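Local coordinates for protein chaperone SycD (Chlamydia pneumoniae, PDB 4NRH) that acts as a type III secretion chaperone of the LcrH/SycD family, binds CopN, and probably helps to direct secretion of the translocators, at residues 30-35 / 110-115; 69-72 / 78-81; 85-90 / 95-100. All blocks are in the same frame, centred on the assembly; numbering follows the deposited sequence.

Interaction 1 (30-35 / 110-115); sequences DLESYL and YSQALH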
ATOM      1  N   ASP D  30       5.343   4.254   6.133  1.00 45.08           N
ATOM      2  CA  ASP D  30       6.126   4.949   7.147  1.00 40.41           C
ATOM      3  C   ASP D  30       5.422   6.236   7.564  1.00 34.67           C
ATOM      4  O   ASP D  30       5.633   7.291   6.967  1.00 37.33           O
ATOM      5  CB  ASP D  30       7.534   5.250   6.619  1.00 39.88           C
ATOM      6  CG  ASP D  30       8.483   5.743   7.702  1.00 51.45           C
ATOM      7  OD1 ASP D  30       8.020   6.126   8.796  1.00 49.65           O
ATOM      8  OD2 ASP D  30       9.707   5.746   7.453  1.00 61.13           O
ATOM      9  N   LEU D  31       4.580   6.140   8.589  1.00 38.81           N
ATOM     10  CA  LEU D  31       3.811   7.290   9.056  1.00 43.07           C
ATOM     11  C   LEU D  31       4.702   8.376   9.658  1.00 39.54           C
ATOM     12  O   LEU D  31       4.331   9.548   9.670  1.00 40.42           O
ATOM     13  CB  LEU D  31       2.761   6.852  10.079  1.00 40.07           C
ATOM     14  CG  LEU D  31       1.552   6.105   9.513  1.00 34.00           C
ATOM     15  CD1 LEU D  31       0.503   5.892  10.591  1.00 34.47           C
ATOM     16  CD2 LEU D  31       0.961   6.855   8.328  1.00 30.63           C
ATOM     17  N   GLU D  32       5.871   7.987  10.161  1.00 40.07           N
ATOM     18  CA  GLU D  32       6.825   8.958  10.686  1.00 42.13           C
ATOM     19  C   GLU D  32       7.302   9.897   9.584  1.00 42.54           C
ATOM     20  O   GLU D  32       7.326  11.115   9.755  1.00 41.68           O
ATOM     21  CB  GLU D  32       8.022   8.258  11.329  1.00 43.26           C
ATOM     22  CG  GLU D  32       9.029   9.223  11.927  1.00 47.74           C
ATOM     23  CD  GLU D  32      10.292   8.541  12.411  1.00 54.69           C
ATOM     24  OE1 GLU D  32      10.346   7.294  12.392  1.00 63.31           O
ATOM     25  OE2 GLU D  32      11.236   9.257  12.808  1.00 56.01           O
ATOM     26  N   SER D  33       7.682   9.316   8.451  1.00 40.80           N
ATOM     27  CA  SER D  33       8.146  10.087   7.304  1.00 40.47           C
ATOM     28  C   SER D  33       6.987  10.854   6.677  1.00 41.90           C
ATOM     29  O   SER D  33       7.154  11.970   6.187  1.00 37.35           O
ATOM     30  CB  SER D  33       8.799   9.169   6.270  1.00 45.94           C
ATOM     31  OG  SER D  33       9.152   9.887   5.102  1.00 57.13           O
ATOM     32  N   TYR D  34       5.813  10.232   6.690  1.00 34.60           N
ATOM     33  CA  TYR D  34       4.607  10.802   6.102  1.00 42.18           C
ATOM     34  C   TYR D  34       4.147  12.060   6.843  1.00 41.65           C
ATOM     35  O   TYR D  34       3.576  12.970   6.241  1.00 37.69           O
ATOM     36  CB  TYR D  34       3.496   9.746   6.086  1.00 37.46           C
ATOM     37  CG  TYR D  34       2.155  10.226   5.575  1.00 40.06           C
ATOM     38  CD1 TYR D  34       1.863  10.210   4.217  1.00 41.67           C
ATOM     39  CD2 TYR D  34       1.168  10.656   6.453  1.00 41.47           C
ATOM     40  CE1 TYR D  34       0.637  10.635   3.745  1.00 37.71           C
ATOM     41  CE2 TYR D  34      -0.063  11.080   5.990  1.00 40.52           C
ATOM     42  CZ  TYR D  34      -0.323  11.069   4.634  1.00 40.87           C
ATOM     43  OH  TYR D  34      -1.547  11.491   4.166  1.00 44.00           O
ATOM     44  N   LEU D  35       4.399  12.105   8.148  1.00 36.25           N
ATOM     45  CA  LEU D  35       3.919  13.198   8.990  1.00 33.98           C
ATOM     46  C   LEU D  35       4.969  14.285   9.229  1.00 42.55           C
ATOM     47  O   LEU D  35       4.676  15.304   9.856  1.00 45.45           O
ATOM     48  CB  LEU D  35       3.430  12.655  10.334  1.00 36.23           C
ATOM     49  CG  LEU D  35       2.163  11.797  10.297  1.00 38.52           C
ATOM     50  CD1 LEU D  35       1.899  11.167  11.655  1.00 36.15           C
ATOM     51  CD2 LEU D  35       0.969  12.619   9.837  1.00 36.23           C
ATOM     52  N   TYR D 110      13.257  14.394  20.689  1.00 58.74           N
ATOM     53  CA  TYR D 110      12.864  15.779  20.924  1.00 59.49           C
ATOM     54  C   TYR D 110      12.520  16.537  19.645  1.00 55.97           C
ATOM     55  O   TYR D 110      11.556  17.302  19.618  1.00 58.26           O
ATOM     56  CB  TYR D 110      13.974  16.506  21.683  1.00 62.72           C
ATOM     57  CG  TYR D 110      14.284  15.878  23.025  1.00 61.77           C
ATOM     58  CD1 TYR D 110      13.304  15.771  24.004  1.00 61.41           C
ATOM     59  CD2 TYR D 110      15.551  15.384  23.308  1.00 66.29           C
ATOM     60  CE1 TYR D 110      13.579  15.195  25.231  1.00 59.28           C
ATOM     61  CE2 TYR D 110      15.836  14.805  24.533  1.00 61.28           C
ATOM     62  CZ  TYR D 110      14.846  14.714  25.489  1.00 61.52           C
ATOM     63  OH  TYR D 110      15.124  14.140  26.709  1.00 66.27           O
ATOM     64  N   SER D 111      13.317  16.335  18.600  1.00 52.10           N
ATOM     65  CA  SER D 111      13.095  17.000  17.318  1.00 54.23           C
ATOM     66  C   SER D 111      11.672  16.784  16.805  1.00 60.96           C
ATOM     67  O   SER D 111      11.017  17.721  16.347  1.00 64.48           O
ATOM     68  CB  SER D 111      14.105  16.504  16.280  1.00 66.40           C
ATOM     69  OG  SER D 111      13.930  17.169  15.042  1.00 72.29           O
ATOM     70  N   GLN D 112      11.204  15.543  16.881  1.00 56.70           N
ATOM     71  CA  GLN D 112       9.857  15.205  16.440  1.00 55.42           C
ATOM     72  C   GLN D 112       8.818  15.562  17.499  1.00 50.94           C
ATOM     73  O   GLN D 112       7.671  15.869  17.175  1.00 46.66           O
ATOM     74  CB  GLN D 112       9.772  13.722  16.083  1.00 62.42           C
ATOM     75  CG  GLN D 112      10.563  13.369  14.837  1.00 71.82           C
ATOM     76  CD  GLN D 112      10.344  11.943  14.385  1.00 81.73           C
ATOM     77  OE1 GLN D 112       9.798  11.120  15.121  1.00 83.35           O
ATOM     78  NE2 GLN D 112      10.776  11.638  13.168  1.00 88.97           N
ATOM     79  N   ALA D 113       9.227  15.512  18.764  1.00 51.59           N
ATOM     80  CA  ALA D 113       8.368  15.930  19.867  1.00 48.97           C
ATOM     81  C   ALA D 113       8.032  17.410  19.741  1.00 53.25           C
ATOM     82  O   ALA D 113       6.898  17.825  19.985  1.00 49.92           O
ATOM     83  CB  ALA D 113       9.035  15.645  21.202  1.00 53.99           C
ATOM     84  N   LEU D 114       9.034  18.200  19.367  1.00 58.15           N
ATOM     85  CA  LEU D 114       8.863  19.634  19.155  1.00 47.49           C
ATOM     86  C   LEU D 114       7.826  19.931  18.079  1.00 51.69           C
ATOM     87  O   LEU D 114       6.981  20.811  18.246  1.00 41.14           O
ATOM     88  CB  LEU D 114      10.201  20.273  18.777  1.00 46.69           C
ATOM     89  CG  LEU D 114      11.169  20.540  19.928  1.00 57.97           C
ATOM     90  CD1 LEU D 114      12.577  20.759  19.401  1.00 58.76           C
ATOM     91  CD2 LEU D 114      10.700  21.740  20.730  1.00 60.07           C
ATOM     92  N   HIS D 115       7.899  19.197  16.972  1.00 47.11           N
ATOM     93  CA  HIS D 115       6.960  19.367  15.870  1.00 44.76           C
ATOM     94  C   HIS D 115       5.522  19.094  16.300  1.00 43.55           C
ATOM     95  O   HIS D 115       4.610  19.841  15.948  1.00 49.29           O
ATOM     96  CB  HIS D 115       7.335  18.455  14.700  1.00 43.70           C
ATOM     97  CG  HIS D 115       6.336  18.464  13.587  1.00 55.67           C
ATOM     98  ND1 HIS D 115       5.542  17.374  13.288  1.00 59.51           N
ATOM     99  CD2 HIS D 115       5.992  19.429  12.703  1.00 55.63           C
ATOM    100  CE1 HIS D 115       4.760  17.668  12.267  1.00 62.80           C
ATOM    101  NE2 HIS D 115       5.013  18.911  11.892  1.00 61.99           N
TER
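Glu32 and Leu35, three residues apart, meet Gln112 and His115 at the start of helix 110-123. Asp30, at the N-cap, precedes the short helix that carries Glu32. Its OD1 accepts weakly from the backbone N of Glu32 and of Ser33. Glu32 follows and carries the polar part of the contact. Its CG lies anti to the backbone N (chi1 -178°) and the chain runs on extended. This brings the carboxylate out to the end of Gln112, although the CB does not point there. Gln112 NE2 donates to Glu32 OE2 at 2.5 Å, with an N-H...O angle of 145°. That length is too short to be trusted in detail. The amide and the carboxylate stand nearly perpendicular, at 88°. Gln112 OE1 is 3.3 Å from Glu32 OE2, and these two acceptors do not bond. Leu35 comes last and meets His115 through its backbone. Its carbonyl O lies 3.4 Å from His115 CE1, oblique to the imidazole ring. The ring is also held from elsewhere: NE2 makes a weak hydrogen bond to Tyr38 O. The contact is modest, with 144 Å² buried in all, and it joins a region near the N-terminus to the start of a helix in the tetratricopeptide repeat region. Tyr34 makes backbone hydrogen bonds to the CopN chain and packs on Ala284 of CopN. Helix 76-89 lies against the short helix, with Leu31 on Trp85 and Phe88, and Leu104 of helix 94-106 touches Gln112.

Interaction 2 (69-72 / 78-81); sequences HAYL and KSIT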
ATOM      1  N   HIS D  69      -3.386   4.222  27.313  1.00 44.05           N
ATOM      2  CA  HIS D  69      -3.067   3.112  28.210  1.00 49.11           C
ATOM      3  C   HIS D  69      -1.615   2.662  28.069  1.00 50.13           C
ATOM      4  O   HIS D  69      -0.930   2.428  29.064  1.00 56.11           O
ATOM      5  CB  HIS D  69      -4.001   1.927  27.954  1.00 47.39           C
ATOM      6  CG  HIS D  69      -5.377   2.107  28.516  1.00 48.14           C
ATOM      7  ND1 HIS D  69      -5.695   3.121  29.395  1.00 58.61           N
ATOM      8  CD2 HIS D  69      -6.517   1.399  28.330  1.00 55.53           C
ATOM      9  CE1 HIS D  69      -6.971   3.030  29.725  1.00 49.93           C
ATOM     10  NE2 HIS D  69      -7.492   1.994  29.092  1.00 50.04           N
ATOM     11  N   ALA D  70      -1.159   2.540  26.826  1.00 50.98           N
ATOM     12  CA  ALA D  70       0.216   2.144  26.538  1.00 51.26           C
ATOM     13  C   ALA D  70       1.207   3.166  27.085  1.00 55.91           C
ATOM     14  O   ALA D  70       2.271   2.807  27.590  1.00 50.09           O
ATOM     15  CB  ALA D  70       0.414   1.960  25.042  1.00 46.04           C
ATOM     16  N   TYR D  71       0.851   4.441  26.972  1.00 46.27           N
ATOM     17  CA  TYR D  71       1.672   5.526  27.497  1.00 47.92           C
ATOM     18  C   TYR D  71       1.837   5.420  29.011  1.00 50.35           C
ATOM     19  O   TYR D  71       2.933   5.603  29.540  1.00 52.13           O
ATOM     20  CB  TYR D  71       1.061   6.879  27.124  1.00 51.80           C
ATOM     21  CG  TYR D  71       1.801   8.069  27.687  1.00 56.37           C
ATOM     22  CD1 TYR D  71       2.963   8.537  27.086  1.00 56.87           C
ATOM     23  CD2 TYR D  71       1.333   8.732  28.814  1.00 54.42           C
ATOM     24  CE1 TYR D  71       3.640   9.628  27.595  1.00 64.67           C
ATOM     25  CE2 TYR D  71       2.004   9.824  29.332  1.00 55.46           C
ATOM     26  CZ  TYR D  71       3.157  10.267  28.718  1.00 62.54           C
ATOM     27  OH  TYR D  71       3.829  11.353  29.226  1.00 63.40           O
ATOM     28  N   LEU D  72       0.740   5.127  29.702  1.00 50.23           N
ATOM     29  CA  LEU D  72       0.756   4.990  31.157  1.00 56.97           C
ATOM     30  C   LEU D  72       1.550   3.765  31.610  1.00 55.77           C
ATOM     31  O   LEU D  72       2.022   3.707  32.746  1.00 58.93           O
ATOM     32  CB  LEU D  72      -0.673   4.915  31.699  1.00 53.89           C
ATOM     33  CG  LEU D  72      -1.546   6.153  31.481  1.00 55.60           C
ATOM     34  CD1 LEU D  72      -2.926   5.952  32.090  1.00 54.38           C
ATOM     35  CD2 LEU D  72      -0.877   7.393  32.055  1.00 62.89           C
ATOM     36  N   LYS D  78       4.891   1.811  21.644  1.00 51.40           N
ATOM     37  CA  LYS D  78       3.555   1.391  21.238  1.00 50.81           C
ATOM     38  C   LYS D  78       2.601   2.578  21.150  1.00 52.01           C
ATOM     39  O   LYS D  78       1.764   2.648  20.248  1.00 45.38           O
ATOM     40  CB  LYS D  78       3.004   0.345  22.211  1.00 49.59           C
ATOM     41  CG  LYS D  78       1.594  -0.124  21.888  1.00 58.51           C
ATOM     42  CD  LYS D  78       1.129  -1.193  22.863  1.00 73.39           C
ATOM     43  CE  LYS D  78      -0.239  -1.732  22.478  1.00 81.58           C
ATOM     44  NZ  LYS D  78      -0.723  -2.763  23.437  1.00 86.71           N
ATOM     45  N   SER D  79       2.729   3.509  22.090  1.00 47.58           N
ATOM     46  CA  SER D  79       1.876   4.692  22.109  1.00 47.27           C
ATOM     47  C   SER D  79       2.138   5.574  20.892  1.00 43.88           C
ATOM     48  O   SER D  79       1.205   6.101  20.289  1.00 41.01           O
ATOM     49  CB  SER D  79       2.089   5.488  23.399  1.00 49.73           C
ATOM     50  OG  SER D  79       3.347   6.142  23.396  1.00 55.44           O
ATOM     51  N   ILE D  80       3.411   5.719  20.533  1.00 42.96           N
ATOM     52  CA  ILE D  80       3.802   6.519  19.376  1.00 44.02           C
ATOM     53  C   ILE D  80       3.191   5.959  18.093  1.00 50.25           C
ATOM     54  O   ILE D  80       2.671   6.710  17.265  1.00 47.21           O
ATOM     55  CB  ILE D  80       5.337   6.586  19.236  1.00 40.83           C
ATOM     56  CG1 ILE D  80       5.933   7.447  20.352  1.00 42.93           C
ATOM     57  CG2 ILE D  80       5.729   7.162  17.889  1.00 44.98           C
ATOM     58  CD1 ILE D  80       7.441   7.356  20.462  1.00 41.82           C
ATOM     59  N   THR D  81       3.253   4.641  17.940  1.00 48.60           N
ATOM     60  CA  THR D  81       2.629   3.959  16.811  1.00 40.59           C
ATOM     61  C   THR D  81       1.144   4.301  16.696  1.00 42.11           C
ATOM     62  O   THR D  81       0.654   4.641  15.620  1.00 41.54           O
ATOM     63  CB  THR D  81       2.782   2.428  16.924  1.00 45.33           C
ATOM     64  OG1 THR D  81       4.169   2.073  16.841  1.00 54.13           O
ATOM     65  CG2 THR D  81       2.015   1.730  15.811  1.00 38.76           C
TER
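Ala70 and Ser79 face each other where the two arms of a helical hairpin come close to their connection. Helix 57-72 and helix 76-89 run in roughly opposite directions here, as expected in an all-helical chaperone with a tetratricopeptide repeat. The CA atoms of Ala70 and Ser79 are only 5.4 Å apart. Such an approach is possible because both side chains are small. Their CB atoms point toward the opposing helix and sit 4.2 Å from each other. Ser79 CB also lies 3.9 Å from the backbone N of Tyr71 and 4.1 Å from Tyr71 CB, so it fits against the backbone between Ala70 and Tyr71. No hydrogen bond crosses between the segments. Lys78 flanks this pair. Its CG is anti to the backbone N (chi1 178°) and the chain stays extended to NZ. The methylenes therefore run alongside the Ala70 methyl, and Lys78 CD is 3.9 Å from Ala70 CB. The contact uses the aliphatic part of the lysine, not its charge.

In the next shell, the Tyr71 ring extends past segment 78-81 to pack on Ser103 and Met106 of helix 94-106. Lys78 N makes a weak hydrogen bond to Asp75 OD1 in the turn. The Ser79 hydroxyl is fixed by two hydrogen bonds, to Tyr76 O one turn earlier and to Ser103 OG. With chi1 at 72°, Ser79 OG sits at the edge of the Tyr71 ring, near its plane.

Interaction 3 (85-90 / 95-100); sequences WLVFFN and KFWFSL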
ATOM      1  N   TRP D  85      -1.167   6.960  13.901  1.00 35.24           N
ATOM      2  CA  TRP D  85      -2.333   6.488  13.159  1.00 32.24           C
ATOM      3  C   TRP D  85      -3.532   7.407  13.373  1.00 28.53           C
ATOM      4  O   TRP D  85      -4.256   7.731  12.431  1.00 43.90           O
ATOM      5  CB  TRP D  85      -2.693   5.055  13.566  1.00 32.74           C
ATOM      6  CG  TRP D  85      -1.929   4.004  12.817  1.00 35.07           C
ATOM      7  CD1 TRP D  85      -0.978   3.165  13.321  1.00 34.48           C
ATOM      8  CD2 TRP D  85      -2.057   3.677  11.428  1.00 36.16           C
ATOM      9  NE1 TRP D  85      -0.505   2.336  12.332  1.00 43.45           N
ATOM     10  CE2 TRP D  85      -1.151   2.632  11.159  1.00 37.40           C
ATOM     11  CE3 TRP D  85      -2.848   4.169  10.384  1.00 36.61           C
ATOM     12  CZ2 TRP D  85      -1.014   2.070   9.893  1.00 35.53           C
ATOM     13  CZ3 TRP D  85      -2.711   3.608   9.126  1.00 35.44           C
ATOM     14  CH2 TRP D  85      -1.801   2.570   8.893  1.00 41.73           C
ATOM     15  N   LEU D  86      -3.739   7.815  14.621  1.00 29.26           N
ATOM     16  CA  LEU D  86      -4.829   8.721  14.969  1.00 34.35           C
ATOM     17  C   LEU D  86      -4.674  10.059  14.258  1.00 33.22           C
ATOM     18  O   LEU D  86      -5.642  10.620  13.744  1.00 34.81           O
ATOM     19  CB  LEU D  86      -4.883   8.936  16.480  1.00 35.62           C
ATOM     20  CG  LEU D  86      -5.485   7.795  17.300  1.00 44.46           C
ATOM     21  CD1 LEU D  86      -5.307   8.070  18.779  1.00 33.04           C
ATOM     22  CD2 LEU D  86      -6.955   7.614  16.956  1.00 52.00           C
ATOM     23  N   VAL D  87      -3.445  10.562  14.239  1.00 27.74           N
ATOM     24  CA  VAL D  87      -3.136  11.816  13.569  1.00 39.74           C
ATOM     25  C   VAL D  87      -3.324  11.669  12.060  1.00 33.12           C
ATOM     26  O   VAL D  87      -3.773  12.595  11.383  1.00 33.91           O
ATOM     27  CB  VAL D  87      -1.690  12.269  13.894  1.00 41.38           C
ATOM     28  CG1 VAL D  87      -1.131  13.156  12.798  1.00 47.55           C
ATOM     29  CG2 VAL D  87      -1.646  12.975  15.243  1.00 39.76           C
ATOM     30  N   PHE D  88      -3.013  10.483  11.546  1.00 33.06           N
ATOM     31  CA  PHE D  88      -3.225  10.173  10.136  1.00 30.41           C
ATOM     32  C   PHE D  88      -4.705  10.237   9.772  1.00 31.58           C
ATOM     33  O   PHE D  88      -5.073  10.750   8.715  1.00 35.42           O
ATOM     34  CB  PHE D  88      -2.652   8.789   9.803  1.00 31.26           C
ATOM     35  CG  PHE D  88      -3.082   8.255   8.464  1.00 35.78           C
ATOM     36  CD1 PHE D  88      -2.400   8.610   7.312  1.00 34.52           C
ATOM     37  CD2 PHE D  88      -4.152   7.379   8.360  1.00 34.90           C
ATOM     38  CE1 PHE D  88      -2.789   8.118   6.079  1.00 41.36           C
ATOM     39  CE2 PHE D  88      -4.545   6.883   7.131  1.00 42.08           C
ATOM     40  CZ  PHE D  88      -3.862   7.252   5.990  1.00 41.58           C
ATOM     41  N   PHE D  89      -5.549   9.711  10.654  1.00 33.96           N
ATOM     42  CA  PHE D  89      -6.989   9.682  10.419  1.00 38.74           C
ATOM     43  C   PHE D  89      -7.639  11.049  10.615  1.00 37.30           C
ATOM     44  O   PHE D  89      -8.486  11.459   9.821  1.00 34.81           O
ATOM     45  CB  PHE D  89      -7.649   8.647  11.332  1.00 38.56           C
ATOM     46  CG  PHE D  89      -7.412   7.229  10.901  1.00 44.20           C
ATOM     47  CD1 PHE D  89      -7.582   6.858   9.577  1.00 44.61           C
ATOM     48  CD2 PHE D  89      -7.012   6.268  11.815  1.00 44.58           C
ATOM     49  CE1 PHE D  89      -7.363   5.556   9.173  1.00 48.19           C
ATOM     50  CE2 PHE D  89      -6.790   4.963  11.416  1.00 43.24           C
ATOM     51  CZ  PHE D  89      -6.965   4.607  10.094  1.00 45.77           C
ATOM     52  N   ASN D  90      -7.247  11.751  11.673  1.00 32.91           N
ATOM     53  CA  ASN D  90      -7.779  13.081  11.941  1.00 37.34           C
ATOM     54  C   ASN D  90      -6.728  13.959  12.613  1.00 36.53           C
ATOM     55  O   ASN D  90      -6.607  13.961  13.838  1.00 33.41           O
ATOM     56  CB  ASN D  90      -9.037  12.991  12.814  1.00 34.96           C
ATOM     57  CG  ASN D  90      -9.806  14.304  12.883  1.00 40.84           C
ATOM     58  OD1 ASN D  90      -9.264  15.378  12.620  1.00 39.22           O
ATOM     59  ND2 ASN D  90     -11.082  14.218  13.246  1.00 33.36           N
ATOM     60  N   LYS D  95      -5.432  16.852  20.954  1.00 33.95           N
ATOM     61  CA  LYS D  95      -4.958  15.926  21.977  1.00 41.53           C
ATOM     62  C   LYS D  95      -4.224  14.734  21.366  1.00 42.29           C
ATOM     63  O   LYS D  95      -3.435  14.075  22.043  1.00 47.89           O
ATOM     64  CB  LYS D  95      -6.117  15.448  22.858  1.00 39.30           C
ATOM     65  CG  LYS D  95      -7.065  14.461  22.205  1.00 42.77           C
ATOM     66  CD  LYS D  95      -8.151  14.051  23.188  1.00 44.82           C
ATOM     67  CE  LYS D  95      -9.068  12.991  22.603  1.00 40.32           C
ATOM     68  NZ  LYS D  95     -10.133  12.593  23.566  1.00 35.69           N
ATOM     69  N   PHE D  96      -4.482  14.455  20.091  1.00 37.78           N
ATOM     70  CA  PHE D  96      -3.754  13.400  19.389  1.00 40.49           C
ATOM     71  C   PHE D  96      -2.293  13.804  19.224  1.00 34.06           C
ATOM     72  O   PHE D  96      -1.384  13.034  19.531  1.00 37.84           O
ATOM     73  CB  PHE D  96      -4.371  13.107  18.018  1.00 29.88           C
ATOM     74  CG  PHE D  96      -5.727  12.455  18.076  1.00 34.47           C
ATOM     75  CD1 PHE D  96      -6.277  12.052  19.283  1.00 31.48           C
ATOM     76  CD2 PHE D  96      -6.447  12.234  16.911  1.00 31.28           C
ATOM     77  CE1 PHE D  96      -7.523  11.454  19.329  1.00 30.38           C
ATOM     78  CE2 PHE D  96      -7.693  11.635  16.951  1.00 30.43           C
ATOM     79  CZ  PHE D  96      -8.231  11.244  18.162  1.00 32.33           C
ATOM     80  N   TRP D  97      -2.082  15.022  18.737  1.00 35.80           N
ATOM     81  CA  TRP D  97      -0.742  15.577  18.579  1.00 37.87           C
ATOM     82  C   TRP D  97      -0.031  15.756  19.918  1.00 43.81           C
ATOM     83  O   TRP D  97       1.177  15.542  20.022  1.00 46.18           O
ATOM     84  CB  TRP D  97      -0.809  16.921  17.854  1.00 38.48           C
ATOM     85  CG  TRP D  97      -1.020  16.819  16.377  1.00 35.86           C
ATOM     86  CD1 TRP D  97      -2.193  16.985  15.701  1.00 35.20           C
ATOM     87  CD2 TRP D  97      -0.020  16.557  15.386  1.00 45.42           C
ATOM     88  NE1 TRP D  97      -1.988  16.832  14.351  1.00 39.56           N
ATOM     89  CE2 TRP D  97      -0.661  16.567  14.132  1.00 43.68           C
ATOM     90  CE3 TRP D  97       1.355  16.309  15.438  1.00 49.60           C
ATOM     91  CZ2 TRP D  97       0.026  16.344  12.941  1.00 42.77           C
ATOM     92  CZ3 TRP D  97       2.035  16.083  14.256  1.00 50.72           C
ATOM     93  CH2 TRP D  97       1.369  16.101  13.024  1.00 48.58           C
ATOM     94  N   PHE D  98      -0.785  16.156  20.938  1.00 41.45           N
ATOM     95  CA  PHE D  98      -0.211  16.437  22.249  1.00 34.67           C
ATOM     96  C   PHE D  98       0.302  15.153  22.891  1.00 38.69           C
ATOM     97  O   PHE D  98       1.408  15.114  23.430  1.00 43.69           O
ATOM     98  CB  PHE D  98      -1.243  17.109  23.158  1.00 33.06           C
ATOM     99  CG  PHE D  98      -0.640  17.991  24.217  1.00 46.12           C
ATOM    100  CD1 PHE D  98       0.734  18.122  24.337  1.00 44.21           C
ATOM    101  CD2 PHE D  98      -1.452  18.689  25.096  1.00 56.32           C
ATOM    102  CE1 PHE D  98       1.288  18.933  25.310  1.00 51.24           C
ATOM    103  CE2 PHE D  98      -0.904  19.502  26.073  1.00 52.14           C
ATOM    104  CZ  PHE D  98       0.466  19.624  26.179  1.00 49.33           C
ATOM    105  N   SER D  99      -0.512  14.105  22.827  1.00 32.08           N
ATOM    106  CA  SER D  99      -0.128  12.807  23.365  1.00 41.44           C
ATOM    107  C   SER D  99       1.006  12.191  22.552  1.00 40.75           C
ATOM    108  O   SER D  99       1.848  11.474  23.092  1.00 45.89           O
ATOM    109  CB  SER D  99      -1.333  11.866  23.396  1.00 45.12           C
ATOM    110  OG  SER D  99      -2.318  12.332  24.305  1.00 40.68           O
ATOM    111  N   LEU D 100       1.022  12.471  21.252  1.00 44.14           N
ATOM    112  CA  LEU D 100       2.112  12.028  20.391  1.00 40.95           C
ATOM    113  C   LEU D 100       3.402  12.734  20.796  1.00 47.30           C
ATOM    114  O   LEU D 100       4.464  12.117  20.872  1.00 49.11           O
ATOM    115  CB  LEU D 100       1.792  12.299  18.919  1.00 34.50           C
ATOM    116  CG  LEU D 100       2.922  12.054  17.915  1.00 40.07           C
ATOM    117  CD1 LEU D 100       3.464  10.635  18.037  1.00 39.18           C
ATOM    118  CD2 LEU D 100       2.456  12.334  16.493  1.00 39.59           C
TER
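Val87 CG1 lies anti to the backbone N (chi1 155°), which turns both methyls onto the indole of Trp97. On the other helix, Phe96 CG is anti to its own carbonyl carbon (chi1 -69°), and the ring swings across to Leu86. The Val87 methyls share the two rings of the indole. CG2 sits almost straight above the five-membered ring, 3.8 Å from its centroid, a CH-pi contact. CG1 reaches the six-membered ring, 3.4 Å from Trp97 CZ2, so the fit is tight. Val87 CG2 also lies 3.9 Å from Phe96 CB, the side chains running in opposite directions. Leu86 makes the second CH-pi contact: its CB stands over one face of the Phe96 ring, 3.9 Å from the centroid, and its two methyls cover more of the ring. Two backbone oxygens finish this site. Asn90 O lies at the ring edge, near its plane, 3.5 Å from Phe96 CD2, and Leu86 O is 3.6 Å from the same carbon. Leu100 adds a looser touch through CD2 to Val87 CG2.

No hydrogen bond joins the two segments, but bonds nearby set the groups in place. Trp97 NE1 donates to Pro91 O, while Asn90 OD1 accepts from Phe92 N in an Asx turn and Asn90 ND2 bonds Gln50 OE1. The contact lies in an antiparallel helix hairpin; the axes of the two short segments approach to 9.3 Å, with 154° between their directions. Helix 110-123 packs on Trp97 through Ala116, Val119, Thr120 and Leu123.

Interaction 3 is the buried, apolar core contact; its rings and methyls lie nearest the centre of the chain. Interactions 1 and 2 are partly buried, about 11 and 12 Å from it between centres. Interaction 2 shares helix 76-89 with interaction 3 and packs small side chains closely, where interaction 3 uses aromatic rings. Interaction 1 is the one with a hydrogen bond across its segments, though its length is doubtful. It touches interaction 3 through both of its segments: Leu35 CD2 lies 3.7 Å from Val87 CG1, and the His115 and Trp97 rings meet with planes at about 80°. Interactions 1 and 2 do not touch. Both hairpin contacts are nested in the long loop that interaction 1 closes.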